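Local coordinates for protein FeoA (Thermococcus thioreducens, PDB 3E19) that probably acts in iron uptake and its regulation as a small metal-binding protein built as an SH3-like beta-barrel, at residues S8-G11 with P12-G16; G35-P38 with G39-I42. All coordinates share one frame; numbering follows the deposited sequence.

Interaction 1: residues S8-G11 with P12-G16; sequences SEMG and PGDKG
Gly11 and Asp14 form the two ends of a type II beta turn that carries the chain from the loop that follows strand 4-6 into strand 15-21 of the SH3-like barrel. The turn is closed by the amide N of Asp14, which donates to the carbonyl O of Gly11 at 2.9 Å. The side chain of Asp14 adds a second bond in the opposite sense: its CG stands beside its own backbone N, anti to the carbonyl carbon (chi1 -64°), and the carboxylate thereby folds back over the start of the turn. There OD2 accepts the amide hydrogen of Gly11 at 2.7 Å with a nearly straight N-H...O angle of 170°, although the donor comes from above the carboxylate plane, not from within it. Backbone and side chain of Asp14 thus clasp both polar groups of Gly11, and OD2 has a weak, long ion pair with Lys76 besides. Putting an alanine here would probably leave the Gly11 amide without its acceptor and Lys76 without this distant countercharge. Inside the turn, Gly13 has a positive phi (89°), at which a CB would be jammed against the carbonyl O of Pro12. Met10 packs alongside the aspartate. Its side chain crosses that of Asp14 obliquely and also packs on Val44 of strand 41-46, while its CB lies 3.4 Å from OD2 of Asp14. The side chain runs extended to SD and bends at the last torsion, which brings the terminal methyl against the aspartate CB. Met10 CE ends 3.4 Å from Asp14 CB and 4.1 Å from the carbonyl C of Lys15, just where the strand begins.

Interaction 2: residues G35-P38 with G39-I42; sequences GLTP and GATI
Leu36 meets Ile42 with one branch: its CD2 methyl lies 3.8 Å from Ile42 CD1, a purely apolar touch between the ends of two side chains set at a slant to each other. Ile42 supplies its half by holding CG1 anti to the backbone N (chi1 165°), from where CD1 extends to the leucine. Both residues also pack on Ile55 of strand 53-57, and Leu36 goes on to Val57 and Val18, so the pair belongs to the hydrophobic interior of the barrel. The chain between them doubles back through a type II beta turn from Thr37 to Ala40, with Pro38 and Gly39 at its corners, which leads the chain from the end of helix 24-32 into strand 41-46. Gly35, at positive phi, is the C-prime residue of the Schellman motif that ends this helix. Thr37 O accepts the amide hydrogen of Ala40 at 3.2 Å, the donor tilted 23° from the carbonyl plane. Gly39 takes a phi of 104°, where a CB would run into Pro38 O. Ala40 turns its methyl inward over the loop, with CB 3.1 Å from Gly35 O and 3.5 Å from Thr37 O. Gly35 O takes a weak hydrogen bond from Thr37 N. Ala40 and Thr37 are in addition part of a subunit boundary: Ala40 packs on Thr37 of the second subunit, and Thr37 on Gly58 of that same neighbouring chain.

Interactions 1 and 2 are both type II turns with proline and glycine at their corners, each delivering the chain into a strand, and those strands, 15-21 and 41-46, lie antiparallel side by side in the same sheet. They join directly where Gly16 O approaches Ile42 N at 2.9 Å, a probable hydrogen bond. Their centres lie about 13 Å apart. Interaction 1 is partly buried, touches no other chain of the assembly, and relies on a carboxylate to reinforce its turn. Interaction 2 is mostly buried and adds apolar packing to its single turn-closing bond; it faces the barrel interior and also meets a second subunit.

Interaction 1: residues S8-G11 with P12-G16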
ATOM      1  N   SER C   8      22.998  -8.599  19.121  1.00 20.45           N
ATOM      2  CA  SER C   8      24.220  -8.513  18.273  1.00 22.36           C
ATOM      3  C   SER C   8      25.195  -9.679  18.429  1.00 23.47           C
ATOM      4  O   SER C   8      26.021  -9.912  17.528  1.00 25.26           O
ATOM      5  CB  SER C   8      24.960  -7.209  18.560  1.00 21.87           C
ATOM      6  OG  SER C   8      25.321  -7.107  19.934  1.00 23.32           O
ATOM      7  N   GLU C   9      25.119 -10.398  19.551  1.00 23.88           N
ATOM      8  CA  GLU C   9      25.997 -11.520  19.817  1.00 25.37           C
ATOM      9  C   GLU C   9      25.383 -12.870  19.528  1.00 25.93           C
ATOM     10  O   GLU C   9      26.033 -13.871  19.719  1.00 26.93           O
ATOM     11  CB  GLU C   9      26.549 -11.457  21.255  1.00 26.02           C
ATOM     12  CG  GLU C   9      27.519 -10.335  21.377  1.00 28.77           C
ATOM     13  CD  GLU C   9      27.890  -9.968  22.805  1.00 33.71           C
ATOM     14  OE1 GLU C   9      27.741 -10.812  23.718  1.00 35.31           O
ATOM     15  OE2 GLU C   9      28.336  -8.803  22.982  1.00 39.65           O
ATOM     16  N   MET C  10      24.158 -12.903  19.020  1.00 25.68           N
ATOM     17  CA  MET C  10      23.479 -14.156  18.805  1.00 25.47           C
ATOM     18  C   MET C  10      23.647 -14.610  17.363  1.00 25.35           C
ATOM     19  O   MET C  10      23.832 -13.828  16.463  1.00 26.72           O
ATOM     20  CB  MET C  10      22.002 -14.010  19.124  1.00 24.98           C
ATOM     21  CG  MET C  10      21.770 -13.765  20.574  1.00 26.33           C
ATOM     22  SD  MET C  10      20.034 -13.429  20.889  1.00 27.65           S
ATOM     23  CE  MET C  10      19.329 -15.077  20.647  1.00 30.87           C
ATOM     24  N   GLY C  11      23.578 -15.889  17.142  1.00 26.70           N
ATOM     25  CA  GLY C  11      23.906 -16.413  15.819  1.00 27.26           C
ATOM     26  C   GLY C  11      22.734 -17.158  15.244  1.00 26.68           C
ATOM     27  O   GLY C  11      21.824 -17.522  15.971  1.00 26.06           O
ATOM     28  N   PRO C  12      22.779 -17.419  13.931  1.00 27.39           N
ATOM     29  CA  PRO C  12      21.730 -18.136  13.247  1.00 27.19           C
ATOM     30  C   PRO C  12      21.290 -19.368  14.040  1.00 26.71           C
ATOM     31  O   PRO C  12      22.125 -20.105  14.602  1.00 27.49           O
ATOM     32  CB  PRO C  12      22.397 -18.540  11.936  1.00 28.15           C
ATOM     33  CG  PRO C  12      23.309 -17.416  11.660  1.00 29.36           C
ATOM     34  CD  PRO C  12      23.873 -17.049  13.010  1.00 28.00           C
ATOM     35  N   GLY C  13      19.989 -19.573  14.101  1.00 25.21           N
ATOM     36  CA  GLY C  13      19.431 -20.615  14.914  1.00 25.71           C
ATOM     37  C   GLY C  13      19.103 -20.252  16.354  1.00 25.39           C
ATOM     38  O   GLY C  13      18.266 -20.914  16.934  1.00 26.69           O
ATOM     39  N   ASP C  14      19.770 -19.266  16.964  1.00 25.46           N
ATOM     40  CA  ASP C  14      19.452 -18.900  18.361  1.00 25.80           C
ATOM     41  C   ASP C  14      18.032 -18.359  18.459  1.00 25.10           C
ATOM     42  O   ASP C  14      17.552 -17.657  17.540  1.00 24.04           O
ATOM     43  CB  ASP C  14      20.369 -17.816  18.905  1.00 26.11           C
ATOM     44  CG  ASP C  14      21.803 -18.244  18.997  1.00 31.43           C
ATOM     45  OD1 ASP C  14      22.070 -19.458  18.880  1.00 32.53           O
ATOM     46  OD2 ASP C  14      22.668 -17.347  19.160  1.00 36.34           O
ATOM     47  N   LYS C  15      17.373 -18.675  19.571  1.00 24.30           N
ATOM     48  CA  LYS C  15      16.097 -18.082  19.934  1.00 24.45           C
ATOM     49  C   LYS C  15      16.182 -17.552  21.351  1.00 22.34           C
ATOM     50  O   LYS C  15      16.824 -18.164  22.213  1.00 20.10           O
ATOM     51  CB  LYS C  15      14.989 -19.121  19.991  1.00 25.50           C
ATOM     52  CG  LYS C  15      14.680 -19.869  18.740  1.00 29.35           C
ATOM     53  CD  LYS C  15      13.480 -20.798  19.010  1.00 30.67           C
ATOM     54  CE  LYS C  15      12.214 -20.012  19.426  1.00 35.95           C
ATOM     55  NZ  LYS C  15      10.900 -20.566  18.897  1.00 37.47           N
ATOM     56  N   GLY C  16      15.451 -16.491  21.613  1.00 20.26           N
ATOM     57  CA  GLY C  16      15.381 -15.956  22.947  1.00 20.45           C
ATOM     58  C   GLY C  16      14.218 -14.989  23.159  1.00 19.36           C
ATOM     59  O   GLY C  16      13.441 -14.691  22.244  1.00 20.33           O
TER

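Interaction 2: residues G35-P38 with G39-I42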
ATOM      1  N   GLY C  35       9.050  -5.182  16.502  1.00 20.00           N
ATOM      2  CA  GLY C  35       8.494  -6.057  17.537  1.00 19.85           C
ATOM      3  C   GLY C  35       9.429  -6.261  18.727  1.00 19.55           C
ATOM      4  O   GLY C  35       9.138  -7.080  19.608  1.00 18.13           O
ATOM      5  N   LEU C  36      10.552  -5.524  18.776  1.00 18.53           N
ATOM      6  CA  LEU C  36      11.565  -5.719  19.828  1.00 18.38           C
ATOM      7  C   LEU C  36      11.263  -4.848  21.065  1.00 18.28           C
ATOM      8  O   LEU C  36      11.620  -3.661  21.144  1.00 17.45           O
ATOM      9  CB  LEU C  36      12.959  -5.519  19.268  1.00 17.74           C
ATOM     10  CG  LEU C  36      13.344  -6.443  18.131  1.00 19.18           C
ATOM     11  CD1 LEU C  36      14.624  -5.954  17.422  1.00 19.96           C
ATOM     12  CD2 LEU C  36      13.462  -7.879  18.666  1.00 16.75           C
ATOM     13  N   THR C  37      10.508  -5.471  21.966  1.00 18.07           N
ATOM     14  CA  THR C  37      10.078  -4.953  23.245  1.00 19.51           C
ATOM     15  C   THR C  37      10.195  -6.122  24.261  1.00 18.13           C
ATOM     16  O   THR C  37      10.143  -7.286  23.861  1.00 16.75           O
ATOM     17  CB  THR C  37       8.569  -4.475  23.144  1.00 20.36           C
ATOM     18  OG1 THR C  37       8.179  -3.809  24.302  1.00 26.45           O
ATOM     19  CG2 THR C  37       7.651  -5.592  22.995  1.00 20.92           C
ATOM     20  N   PRO C  38      10.356  -5.816  25.559  1.00 17.98           N
ATOM     21  CA  PRO C  38      10.435  -6.905  26.513  1.00 18.52           C
ATOM     22  C   PRO C  38       9.302  -7.903  26.449  1.00 18.81           C
ATOM     23  O   PRO C  38       8.120  -7.545  26.397  1.00 21.16           O
ATOM     24  CB  PRO C  38      10.560  -6.178  27.858  1.00 19.31           C
ATOM     25  CG  PRO C  38      11.257  -4.950  27.510  1.00 18.50           C
ATOM     26  CD  PRO C  38      10.529  -4.523  26.240  1.00 17.97           C
ATOM     27  N   GLY C  39       9.691  -9.165  26.338  1.00 19.22           N
ATOM     28  CA  GLY C  39       8.799 -10.305  26.315  1.00 17.74           C
ATOM     29  C   GLY C  39       8.589 -10.906  24.956  1.00 17.06           C
ATOM     30  O   GLY C  39       8.153 -12.012  24.847  1.00 16.14           O
ATOM     31  N   ALA C  40       8.878 -10.173  23.888  1.00 17.48           N
ATOM     32  CA  ALA C  40       8.839 -10.736  22.545  1.00 17.67           C
ATOM     33  C   ALA C  40       9.917 -11.796  22.367  1.00 19.08           C
ATOM     34  O   ALA C  40      10.984 -11.689  22.971  1.00 17.40           O
ATOM     35  CB  ALA C  40       8.998  -9.591  21.459  1.00 17.77           C
ATOM     36  N   THR C  41       9.620 -12.808  21.527  1.00 20.26           N
ATOM     37  CA  THR C  41      10.548 -13.877  21.179  1.00 20.94           C
ATOM     38  C   THR C  41      11.134 -13.589  19.806  1.00 21.17           C
ATOM     39  O   THR C  41      10.456 -13.137  18.891  1.00 19.91           O
ATOM     40  CB  THR C  41       9.858 -15.241  21.237  1.00 21.84           C
ATOM     41  OG1 THR C  41       9.371 -15.450  22.568  1.00 21.92           O
ATOM     42  CG2 THR C  41      10.777 -16.394  20.831  1.00 24.30           C
ATOM     43  N   ILE C  42      12.425 -13.785  19.715  1.00 21.23           N
ATOM     44  CA  ILE C  42      13.165 -13.521  18.518  1.00 23.11           C
ATOM     45  C   ILE C  42      13.900 -14.798  18.113  1.00 23.30           C
ATOM     46  O   ILE C  42      14.411 -15.530  18.976  1.00 21.02           O
ATOM     47  CB  ILE C  42      14.112 -12.282  18.730  1.00 24.02           C
ATOM     48  CG1 ILE C  42      15.183 -12.179  17.646  1.00 26.71           C
ATOM     49  CG2 ILE C  42      14.792 -12.260  20.068  1.00 27.31           C
ATOM     50  CD1 ILE C  42      15.675 -10.807  17.546  1.00 31.70           C
TER